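PDB 1IUH: 2'-5' RNA Ligase from Thermus thermophilus, which belongs to the LigT-like phosphoesterases of the 2H clan, an alpha/beta fold in which helices pack on a curled antiparallel sheet. Local coordinates for residues F70-R75 / L150-E155; G29-P34 / R135-A140; M1-A6 / L159-L164. All blocks are in the same frame, centred on the assembly; numbering follows the deposited sequence.

Interaction 1: F70-R75 / L150-E155; sequences FRARLR and LEWPVE
Val154 lies over the ring of Phe70 and Ala72 over the ring of Trp152, both on one face of an antiparallel strand pair in the curled sheet of this LigT-like fold. Phe70 and Val154 stand abreast; a chi1 of 57°, which tucks Phe70 CG in between the two main-chain branches, turns the ring flat against its neighbour. Val154 CB stands 3.9 Å from the centroid of the Phe70 ring, and Val154 CG2 closes on Phe70 CE1 at 3.7 Å. The same methyl reaches Ala72 CB, so the two rings are bridged by small aliphatic groups. In the second CH-pi contact Ala72 CB is 3.7 Å from the centroid of the six-membered ring of Trp152, only 15° off its normal. Leu74 approaches that indole at a slant, with CD1 4.1 Å from Trp152 CZ3. Phe98 of helix 96-113 packs on Phe70, Ala72, Trp152 and Val154, while Val13 of helix 11-21 meets Leu74 and Trp152.

On the other face Glu151 stands between two arginines in a small salt-bridge network. Its OE2 is placed over a face of the Arg71 guanidinium, an attraction of charges with no N-H aimed at the oxygen, whose position is itself uncertain. Glu151 OE1 faces Arg73 NH1 at a long 3.7 Å, the carboxylate and guanidinium planes being nearly perpendicular (89°). The apolar face is turned to the helices; the other carries the charged groups, with Pro153 beside them.

Backbone bonds pair Phe70 with Val154 and Ala72 with Trp152 in both directions; at Leu74 the spacing is uneven, Leu74 N reaching Leu150 O at 2.8 Å but Leu150 N only weakly reaching Leu74 O at 3.5 Å.

Interaction 2: G29-P34 / R135-A140; sequences GWKPVP and RRKAPA
Trp30 lays its indole across Arg136 and Ala140 where the short strand 30-32 pairs, antiparallel, with the end of strand 130-136 at a margin of the sheet. The main chain supplies the polar bonds. Lys31 N donates to Arg135 O at 2.7 Å and Arg135 N returns a bond to Lys31 O. Past the last pair the second chain turns, and Gly29 O receives two N-H groups from it: Ala138 N at 3.2 Å, in the carbonyl plane on a lone pair, and Lys137 N more weakly.

The apolar contacts are CH-pi in kind and share one face of the indole. Ala140 CB lies 3.5 Å from the centroid of the five-membered ring of Trp30, and Arg136 CB lies 4.0 Å from that of the six-membered ring, the Arg136 guanidinium plane being turned 86° from the indole. Trp89 and Pro86 also pack on Trp30.

Like charges meet on the other side of the strands, where Lys31 and Lys137 run side by side with their NZ atoms 3.7 Å apart; Lys31 NZ has a weak bond to Lys167 O. The indole itself is tethered by Trp30 NE1, which donates to Pro141 O.

Interaction 3: M1-A6 / L159-L164; sequences MRLFYA and LVRSEL
Phe4 and Val160 form the apolar middle of this antiparallel strand pair, projecting in the same direction from neighbouring strands. Val160 CB is 4.0 Å from the centroid of the Phe4 ring and over its face; a chi1 of 67° swings the ring across the gap toward Val160. Ser162 CB meets the same ring at its edge. On the reverse face Leu159 crosses Tyr5 obliquely, its CD1 over the phenol ring at 4.0 Å from the centroid, and Leu3 CD2 packs on Arg161 CB. Tyr56 of helix 53-66 touches Leu159, and its carbonyl oxygen takes a hydrogen bond from Tyr5 OH. Phe4 further touches His39 and Thr41, which belong to an H-x-T motif of the kind that defines the 2H superfamily.

The backbones are joined by Phe4 N to Val160 O, Val160 N to Phe4 O and Ser162 N to Arg2 O, the last at 3.0 Å.

Towards the chain start the contact becomes polar. Arg161 runs extended from CG to NE, and Met1 crosses it at about a right angle, putting CE over one face of the guanidinium; Glu163 OE1, from the same strand, lies over the opposite face in a long, charge-only pair. One water accepts from Arg161 NE at 2.9 Å, donates to Ser162 O at 2.6 Å and is only weakly linked to Arg2 N. Another is weakly held by Arg2 NE and Ser162 OG. The chemistry implies strands joined at their buried end by ring faces and main-chain bonds, and at the polar end loosely by water and by Met1 CE.

How the interactions relate
All three contacts are antiparallel pairings within one sheet, yet they differ in depth. Interaction 3 is the most buried, interaction 1 is partly buried, and interaction 2 sits farthest from the chain centre. Interactions 1 and 3 share strand 150-164, whose first part pairs with strand 70-80 and whose later part pairs with strand 2-8, on opposite sides of the chain's centre, about 23 Å between contact centres. Both combine aliphatic-on-ring packing with polar groups: loose ion pairs in interaction 1, weakly bridging waters in interaction 3. Interaction 2 uses the preceding strand, 130-136, and combines main-chain bonds with packing on a single tryptophan, with lysines crowding instead of opposite charges.

Interaction 1: F70-R75 / L150-E155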
loop_
_atom_site.group_PDB
_atom_site.type_symbol
_atom_site.label_atom_id
_atom_site.label_comp_id
_atom_site.label_asym_id
_atom_site.label_seq_id
_atom_site.Cartn_x
_atom_site.Cartn_y
_atom_site.Cartn_z
ATOM N N PHE A 70 -5.881 -12.926 7.673
ATOM C CA PHE A 70 -4.778 -13.839 7.373
ATOM C C PHE A 70 -3.487 -13.261 7.992
ATOM O O PHE A 70 -3.444 -12.065 8.257
ATOM C CB PHE A 70 -4.646 -13.962 5.856
ATOM C CG PHE A 70 -4.430 -12.641 5.150
ATOM C CD1 PHE A 70 -3.159 -12.101 5.052
ATOM C CD2 PHE A 70 -5.534 -11.940 4.550
ATOM C CE1 PHE A 70 -2.942 -10.868 4.346
ATOM C CE2 PHE A 70 -5.340 -10.707 3.840
ATOM C CZ PHE A 70 -4.008 -10.173 3.739
ATOM N N ARG A 71 -2.461 -14.085 8.221
ATOM C CA ARG A 71 -1.212 -13.570 8.786
ATOM C C ARG A 71 -0.256 -13.116 7.696
ATOM O O ARG A 71 -0.150 -13.774 6.649
ATOM C CB ARG A 71 -0.493 -14.635 9.602
ATOM C CG ARG A 71 -0.789 -14.614 11.092
ATOM C CD ARG A 71 -1.926 -15.539 11.515
ATOM N NE ARG A 71 -1.520 -16.827 12.074
ATOM C CZ ARG A 71 -0.991 -17.807 11.358
ATOM N NH1 ARG A 71 -0.797 -17.643 10.067
ATOM N NH2 ARG A 71 -0.672 -18.952 11.928
ATOM N N ALA A 72 0.410 -11.976 7.921
ATOM C CA ALA A 72 1.411 -11.459 6.996
ATOM C C ALA A 72 2.711 -11.443 7.816
ATOM O O ALA A 72 2.701 -11.427 9.073
ATOM C CB ALA A 72 1.093 -10.054 6.547
ATOM N N ARG A 73 3.820 -11.440 7.080
ATOM C CA ARG A 73 5.152 -11.421 7.631
ATOM C C ARG A 73 5.864 -10.263 6.924
ATOM O O ARG A 73 5.714 -10.038 5.720
ATOM C CB ARG A 73 5.796 -12.754 7.335
ATOM C CG ARG A 73 7.208 -12.875 7.713
ATOM C CD ARG A 73 7.457 -14.193 8.475
ATOM N NE ARG A 73 8.093 -13.944 9.785
ATOM C CZ ARG A 73 7.831 -14.655 10.884
ATOM N NH1 ARG A 73 6.957 -15.665 10.821
ATOM N NH2 ARG A 73 8.387 -14.324 12.057
ATOM N N LEU A 74 6.580 -9.483 7.716
ATOM C CA LEU A 74 7.364 -8.361 7.223
ATOM C C LEU A 74 8.681 -9.070 6.935
ATOM O O LEU A 74 9.128 -9.885 7.731
ATOM C CB LEU A 74 7.497 -7.334 8.336
ATOM C CG LEU A 74 7.582 -5.864 7.978
ATOM C CD1 LEU A 74 6.512 -5.501 7.025
ATOM C CD2 LEU A 74 7.453 -5.065 9.228
ATOM N N ARG A 75 9.303 -8.811 5.798
ATOM C CA ARG A 75 10.507 -9.572 5.532
ATOM C C ARG A 75 11.551 -8.893 4.641
ATOM O O ARG A 75 11.497 -9.031 3.427
ATOM C CB ARG A 75 10.039 -10.901 4.925
ATOM C CG ARG A 75 11.043 -12.006 4.945
ATOM C CD ARG A 75 10.370 -13.339 4.644
ATOM N NE ARG A 75 11.382 -14.367 4.380
ATOM C CZ ARG A 75 12.019 -14.513 3.219
ATOM N NH1 ARG A 75 11.738 -13.710 2.195
ATOM N NH2 ARG A 75 12.971 -15.437 3.106
ATOM N N LEU A 150 8.813 -10.431 11.166
ATOM C CA LEU A 150 7.775 -10.046 12.107
ATOM C C LEU A 150 6.407 -10.425 11.511
ATOM O O LEU A 150 6.049 -9.926 10.458
ATOM C CB LEU A 150 7.845 -8.545 12.380
ATOM C CG LEU A 150 6.568 -7.934 12.985
ATOM C CD1 LEU A 150 6.235 -8.646 14.303
ATOM C CD2 LEU A 150 6.705 -6.428 13.189
ATOM N N GLU A 151 5.647 -11.277 12.206
ATOM C CA GLU A 151 4.337 -11.729 11.728
ATOM C C GLU A 151 3.257 -10.898 12.389
ATOM O O GLU A 151 3.388 -10.477 13.509
ATOM C CB GLU A 151 4.108 -13.233 12.041
ATOM C CG GLU A 151 2.969 -13.881 11.234
ATOM C CD GLU A 151 2.593 -15.358 11.636
ATOM O OE1 GLU A 151 3.380 -16.312 11.448
ATOM O OE2 GLU A 151 1.475 -15.567 12.146
ATOM N N TRP A 152 2.197 -10.616 11.677
ATOM C CA TRP A 152 1.117 -9.889 12.296
ATOM C C TRP A 152 -0.175 -10.321 11.611
ATOM O O TRP A 152 -0.149 -10.855 10.498
ATOM C CB TRP A 152 1.357 -8.385 12.186
ATOM C CG TRP A 152 0.790 -7.733 10.992
ATOM C CD1 TRP A 152 -0.400 -7.065 10.923
ATOM C CD2 TRP A 152 1.460 -7.478 9.750
ATOM N NE1 TRP A 152 -0.494 -6.396 9.747
ATOM C CE2 TRP A 152 0.621 -6.620 9.000
ATOM C CE3 TRP A 152 2.690 -7.884 9.204
ATOM C CZ2 TRP A 152 0.966 -6.147 7.729
ATOM C CZ3 TRP A 152 3.045 -7.427 7.949
ATOM C CH2 TRP A 152 2.191 -6.562 7.215
ATOM N N PRO A 153 -1.315 -10.116 12.269
ATOM C CA PRO A 153 -2.667 -10.461 11.775
ATOM C C PRO A 153 -3.279 -9.402 10.882
ATOM O O PRO A 153 -3.523 -8.312 11.360
ATOM C CB PRO A 153 -3.505 -10.580 13.089
ATOM C CG PRO A 153 -2.454 -10.877 14.162
ATOM C CD PRO A 153 -1.341 -9.902 13.729
ATOM N N VAL A 154 -3.571 -9.681 9.616
ATOM C CA VAL A 154 -4.242 -8.654 8.758
ATOM C C VAL A 154 -5.736 -8.912 8.858
ATOM O O VAL A 154 -6.196 -9.963 8.425
ATOM C CB VAL A 154 -3.813 -8.751 7.263
ATOM C CG1 VAL A 154 -4.541 -7.735 6.450
ATOM C CG2 VAL A 154 -2.288 -8.556 7.126
ATOM N N GLU A 155 -6.474 -7.957 9.434
ATOM C CA GLU A 155 -7.918 -8.052 9.674
ATOM C C GLU A 155 -8.811 -7.241 8.777
ATOM O O GLU A 155 -10.038 -7.323 8.890
ATOM C CB GLU A 155 -8.233 -7.617 11.071
ATOM C CG GLU A 155 -7.121 -7.870 11.954
ATOM C CD GLU A 155 -7.418 -8.967 12.909
ATOM O OE1 GLU A 155 -8.113 -9.930 12.476
ATOM O OE2 GLU A 155 -6.944 -8.858 14.083
#

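Interaction 2: G29-P34 / R135-A140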
loop_
_atom_site.group_PDB
_atom_site.type_symbol
_atom_site.label_atom_id
_atom_site.label_comp_id
_atom_site.label_asym_id
_atom_site.label_seq_id
_atom_site.Cartn_x
_atom_site.Cartn_y
_atom_site.Cartn_z
ATOM N N GLY A 29 18.634 13.569 1.769
ATOM C CA GLY A 29 18.008 13.321 0.493
ATOM C C GLY A 29 16.819 12.371 0.624
ATOM O O GLY A 29 16.062 12.216 -0.347
ATOM N N TRP A 30 16.648 11.726 1.788
ATOM C CA TRP A 30 15.544 10.784 2.002
ATOM C C TRP A 30 14.358 11.381 2.699
ATOM O O TRP A 30 14.480 12.001 3.763
ATOM C CB TRP A 30 15.993 9.579 2.786
ATOM C CG TRP A 30 16.739 8.623 1.954
ATOM C CD1 TRP A 30 18.047 8.262 2.100
ATOM C CD2 TRP A 30 16.218 7.820 0.871
ATOM N NE1 TRP A 30 18.366 7.276 1.194
ATOM C CE2 TRP A 30 17.267 6.989 0.427
ATOM C CE3 TRP A 30 14.967 7.721 0.248
ATOM C CZ2 TRP A 30 17.110 6.073 -0.606
ATOM C CZ3 TRP A 30 14.800 6.798 -0.782
ATOM C CH2 TRP A 30 15.856 5.989 -1.202
ATOM N N LYS A 31 13.190 11.217 2.102
ATOM C CA LYS A 31 12.017 11.784 2.729
ATOM C C LYS A 31 11.256 10.614 3.342
ATOM O O LYS A 31 10.712 9.735 2.663
ATOM C CB LYS A 31 11.236 12.549 1.677
ATOM C CG LYS A 31 9.819 12.866 2.021
ATOM C CD LYS A 31 9.663 14.011 2.967
ATOM C CE LYS A 31 8.221 14.537 2.831
ATOM N NZ LYS A 31 7.914 15.742 3.688
ATOM N N PRO A 32 11.214 10.581 4.657
ATOM C CA PRO A 32 10.518 9.476 5.281
ATOM C C PRO A 32 9.007 9.681 5.350
ATOM O O PRO A 32 8.500 10.803 5.592
ATOM C CB PRO A 32 11.191 9.400 6.664
ATOM C CG PRO A 32 11.321 10.760 7.006
ATOM C CD PRO A 32 11.743 11.474 5.680
ATOM N N VAL A 33 8.317 8.563 5.110
ATOM C CA VAL A 33 6.875 8.502 5.143
ATOM C C VAL A 33 6.476 8.608 6.616
ATOM O O VAL A 33 7.072 7.956 7.447
ATOM C CB VAL A 33 6.370 7.118 4.548
ATOM C CG1 VAL A 33 4.906 6.906 4.857
ATOM C CG2 VAL A 33 6.598 7.054 3.037
ATOM N N PRO A 34 5.524 9.505 6.950
ATOM C CA PRO A 34 4.986 9.727 8.295
ATOM C C PRO A 34 4.429 8.327 8.722
ATOM O O PRO A 34 3.757 7.655 7.926
ATOM C CB PRO A 34 3.843 10.697 8.054
ATOM C CG PRO A 34 4.314 11.499 6.903
ATOM C CD PRO A 34 4.985 10.491 6.001
ATOM N N ARG A 135 11.134 8.204 0.384
ATOM C CA ARG A 135 11.269 8.512 -1.049
ATOM C C ARG A 135 12.456 9.489 -1.264
ATOM O O ARG A 135 12.705 10.416 -0.465
ATOM C CB ARG A 135 9.945 9.090 -1.610
ATOM C CG ARG A 135 8.753 8.133 -1.533
ATOM C CD ARG A 135 7.355 8.656 -2.115
ATOM N NE ARG A 135 6.458 7.509 -2.454
ATOM C CZ ARG A 135 6.483 6.811 -3.618
ATOM N NH1 ARG A 135 7.345 7.134 -4.613
ATOM N NH2 ARG A 135 5.677 5.740 -3.774
ATOM N N ARG A 136 13.186 9.240 -2.347
ATOM C CA ARG A 136 14.356 10.014 -2.691
ATOM C C ARG A 136 14.065 11.341 -3.386
ATOM O O ARG A 136 13.827 11.402 -4.591
ATOM C CB ARG A 136 15.299 9.078 -3.488
ATOM C CG ARG A 136 15.950 9.590 -4.729
ATOM C CD ARG A 136 16.762 10.798 -4.480
ATOM N NE ARG A 136 17.998 10.828 -5.262
ATOM C CZ ARG A 136 18.268 11.726 -6.194
ATOM N NH1 ARG A 136 17.381 12.692 -6.485
ATOM N NH2 ARG A 136 19.453 11.663 -6.818
ATOM N N LYS A 137 14.048 12.401 -2.591
ATOM C CA LYS A 137 13.809 13.745 -3.056
ATOM C C LYS A 137 15.131 14.400 -3.477
ATOM O O LYS A 137 15.145 15.398 -4.184
ATOM C CB LYS A 137 13.171 14.563 -1.966
ATOM C CG LYS A 137 11.607 14.582 -1.950
ATOM C CD LYS A 137 11.092 15.731 -0.959
ATOM C CE LYS A 137 9.626 16.185 -1.166
ATOM N NZ LYS A 137 8.790 16.184 0.126
ATOM N N ALA A 138 16.267 13.838 -3.085
ATOM C CA ALA A 138 17.515 14.457 -3.473
ATOM C C ALA A 138 18.641 13.455 -3.371
ATOM O O ALA A 138 18.433 12.335 -2.988
ATOM C CB ALA A 138 17.763 15.688 -2.612
ATOM N N PRO A 139 19.871 13.837 -3.717
ATOM C CA PRO A 139 20.837 12.735 -3.568
ATOM C C PRO A 139 20.938 12.097 -2.152
ATOM O O PRO A 139 21.117 12.774 -1.137
ATOM C CB PRO A 139 22.155 13.376 -4.034
ATOM C CG PRO A 139 21.699 14.535 -4.954
ATOM C CD PRO A 139 20.496 15.072 -4.242
ATOM N N ALA A 140 20.842 10.784 -2.095
ATOM C CA ALA A 140 20.958 10.084 -0.845
ATOM C C ALA A 140 21.429 8.684 -1.167
ATOM O O ALA A 140 21.166 8.179 -2.237
ATOM C CB ALA A 140 19.613 10.059 -0.111
HETATM O O HOH W 1 20.848 12.608 1.396
#

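Interaction 3: M1-A6 / L159-L164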
loop_
_atom_site.group_PDB
_atom_site.type_symbol
_atom_site.label_atom_id
_atom_site.label_comp_id
_atom_site.label_asym_id
_atom_site.label_seq_id
_atom_site.Cartn_x
_atom_site.Cartn_y
_atom_site.Cartn_z
ATOM N N MET A 1 -11.477 12.503 -7.399
ATOM C CA MET A 1 -10.744 11.847 -6.296
ATOM C C MET A 1 -9.698 10.825 -6.752
ATOM O O MET A 1 -9.917 9.996 -7.614
ATOM C CB MET A 1 -11.704 11.142 -5.378
ATOM C CG MET A 1 -12.943 11.921 -4.986
ATOM S SD MET A 1 -13.762 11.125 -3.580
ATOM C CE MET A 1 -13.787 12.457 -2.402
ATOM N N ARG A 2 -8.544 10.903 -6.146
ATOM C CA ARG A 2 -7.463 9.994 -6.422
ATOM C C ARG A 2 -7.623 8.966 -5.300
ATOM O O ARG A 2 -7.486 9.255 -4.102
ATOM C CB ARG A 2 -6.203 10.798 -6.323
ATOM C CG ARG A 2 -4.942 10.053 -6.341
ATOM C CD ARG A 2 -3.856 11.033 -5.894
ATOM N NE ARG A 2 -2.528 10.441 -5.966
ATOM C CZ ARG A 2 -1.788 10.395 -7.077
ATOM N NH1 ARG A 2 -2.248 10.920 -8.227
ATOM N NH2 ARG A 2 -0.600 9.789 -7.019
ATOM N N LEU A 3 -7.976 7.766 -5.686
ATOM C CA LEU A 3 -8.263 6.705 -4.727
ATOM C C LEU A 3 -7.360 5.480 -4.850
ATOM O O LEU A 3 -6.820 5.206 -5.930
ATOM C CB LEU A 3 -9.692 6.236 -4.969
ATOM C CG LEU A 3 -10.824 7.266 -4.867
ATOM C CD1 LEU A 3 -12.049 6.723 -5.548
ATOM C CD2 LEU A 3 -11.126 7.570 -3.400
ATOM N N PHE A 4 -7.226 4.748 -3.743
ATOM C CA PHE A 4 -6.489 3.473 -3.700
ATOM C C PHE A 4 -7.002 2.612 -2.538
ATOM O O PHE A 4 -7.621 3.125 -1.584
ATOM C CB PHE A 4 -4.963 3.684 -3.556
ATOM C CG PHE A 4 -4.510 4.283 -2.235
ATOM C CD1 PHE A 4 -3.999 3.481 -1.224
ATOM C CD2 PHE A 4 -4.537 5.660 -2.012
ATOM C CE1 PHE A 4 -3.514 4.038 -0.009
ATOM C CE2 PHE A 4 -4.048 6.222 -0.793
ATOM C CZ PHE A 4 -3.539 5.388 0.196
ATOM N N TYR A 5 -6.830 1.297 -2.677
ATOM C CA TYR A 5 -7.143 0.363 -1.590
ATOM C C TYR A 5 -5.805 0.028 -0.878
ATOM O O TYR A 5 -4.766 -0.166 -1.503
ATOM C CB TYR A 5 -7.818 -0.953 -2.067
ATOM C CG TYR A 5 -9.227 -0.789 -2.638
ATOM C CD1 TYR A 5 -9.410 -0.711 -4.022
ATOM C CD2 TYR A 5 -10.380 -0.764 -1.808
ATOM C CE1 TYR A 5 -10.694 -0.624 -4.586
ATOM C CE2 TYR A 5 -11.701 -0.669 -2.374
ATOM C CZ TYR A 5 -11.816 -0.605 -3.775
ATOM O OH TYR A 5 -12.992 -0.538 -4.457
ATOM N N ALA A 6 -5.844 -0.055 0.439
ATOM C CA ALA A 6 -4.629 -0.323 1.152
ATOM C C ALA A 6 -4.872 -1.005 2.483
ATOM O O ALA A 6 -5.987 -1.028 2.995
ATOM C CB ALA A 6 -3.852 1.034 1.389
ATOM N N LEU A 159 -10.501 1.946 1.733
ATOM C CA LEU A 159 -10.613 2.702 0.513
ATOM C C LEU A 159 -10.241 4.049 1.063
ATOM O O LEU A 159 -10.874 4.531 1.992
ATOM C CB LEU A 159 -12.035 2.767 -0.008
ATOM C CG LEU A 159 -12.187 3.675 -1.256
ATOM C CD1 LEU A 159 -11.260 3.172 -2.385
ATOM C CD2 LEU A 159 -13.641 3.720 -1.724
ATOM N N VAL A 160 -9.213 4.643 0.469
ATOM C CA VAL A 160 -8.624 5.900 0.895
ATOM C C VAL A 160 -8.485 6.925 -0.228
ATOM O O VAL A 160 -8.152 6.589 -1.370
ATOM C CB VAL A 160 -7.126 5.651 1.414
ATOM C CG1 VAL A 160 -6.559 6.914 2.123
ATOM C CG2 VAL A 160 -7.062 4.399 2.258
ATOM N N ARG A 161 -8.715 8.181 0.117
ATOM C CA ARG A 161 -8.510 9.259 -0.835
ATOM C C ARG A 161 -7.157 9.917 -0.506
ATOM O O ARG A 161 -6.771 10.027 0.640
ATOM C CB ARG A 161 -9.593 10.321 -0.711
ATOM C CG ARG A 161 -9.455 11.412 -1.793
ATOM C CD ARG A 161 -10.292 12.616 -1.468
ATOM N NE ARG A 161 -10.288 13.625 -2.524
ATOM C CZ ARG A 161 -11.116 14.647 -2.514
ATOM N NH1 ARG A 161 -11.960 14.748 -1.496
ATOM N NH2 ARG A 161 -11.154 15.494 -3.526
ATOM N N SER A 162 -6.440 10.344 -1.520
ATOM C CA SER A 162 -5.169 11.007 -1.322
ATOM C C SER A 162 -5.314 12.341 -2.010
ATOM O O SER A 162 -5.859 12.411 -3.089
ATOM C CB SER A 162 -4.018 10.243 -1.997
ATOM O OG SER A 162 -2.758 10.873 -1.756
ATOM N N GLU A 163 -4.820 13.395 -1.386
ATOM C CA GLU A 163 -4.865 14.737 -1.985
ATOM C C GLU A 163 -3.438 15.306 -1.895
ATOM O O GLU A 163 -2.818 15.292 -0.824
ATOM C CB GLU A 163 -5.840 15.652 -1.211
ATOM C CG GLU A 163 -7.325 15.224 -1.220
ATOM C CD GLU A 163 -8.231 16.220 -0.460
ATOM O OE1 GLU A 163 -8.689 17.224 -1.043
ATOM O OE2 GLU A 163 -8.472 16.051 0.755
ATOM N N LEU A 164 -2.889 15.771 -3.005
ATOM C CA LEU A 164 -1.569 16.368 -2.911
ATOM C C LEU A 164 -1.689 17.782 -2.382
ATOM O O LEU A 164 -2.391 18.643 -2.927
ATOM C CB LEU A 164 -0.792 16.407 -4.228
ATOM C CG LEU A 164 0.397 17.389 -4.044
ATOM C CD1 LEU A 164 1.160 17.114 -2.742
ATOM C CD2 LEU A 164 1.338 17.305 -5.227
HETATM O O HOH W 2 -1.085 8.657 -3.515
HETATM O O HOH W 3 -7.903 13.673 -4.158
#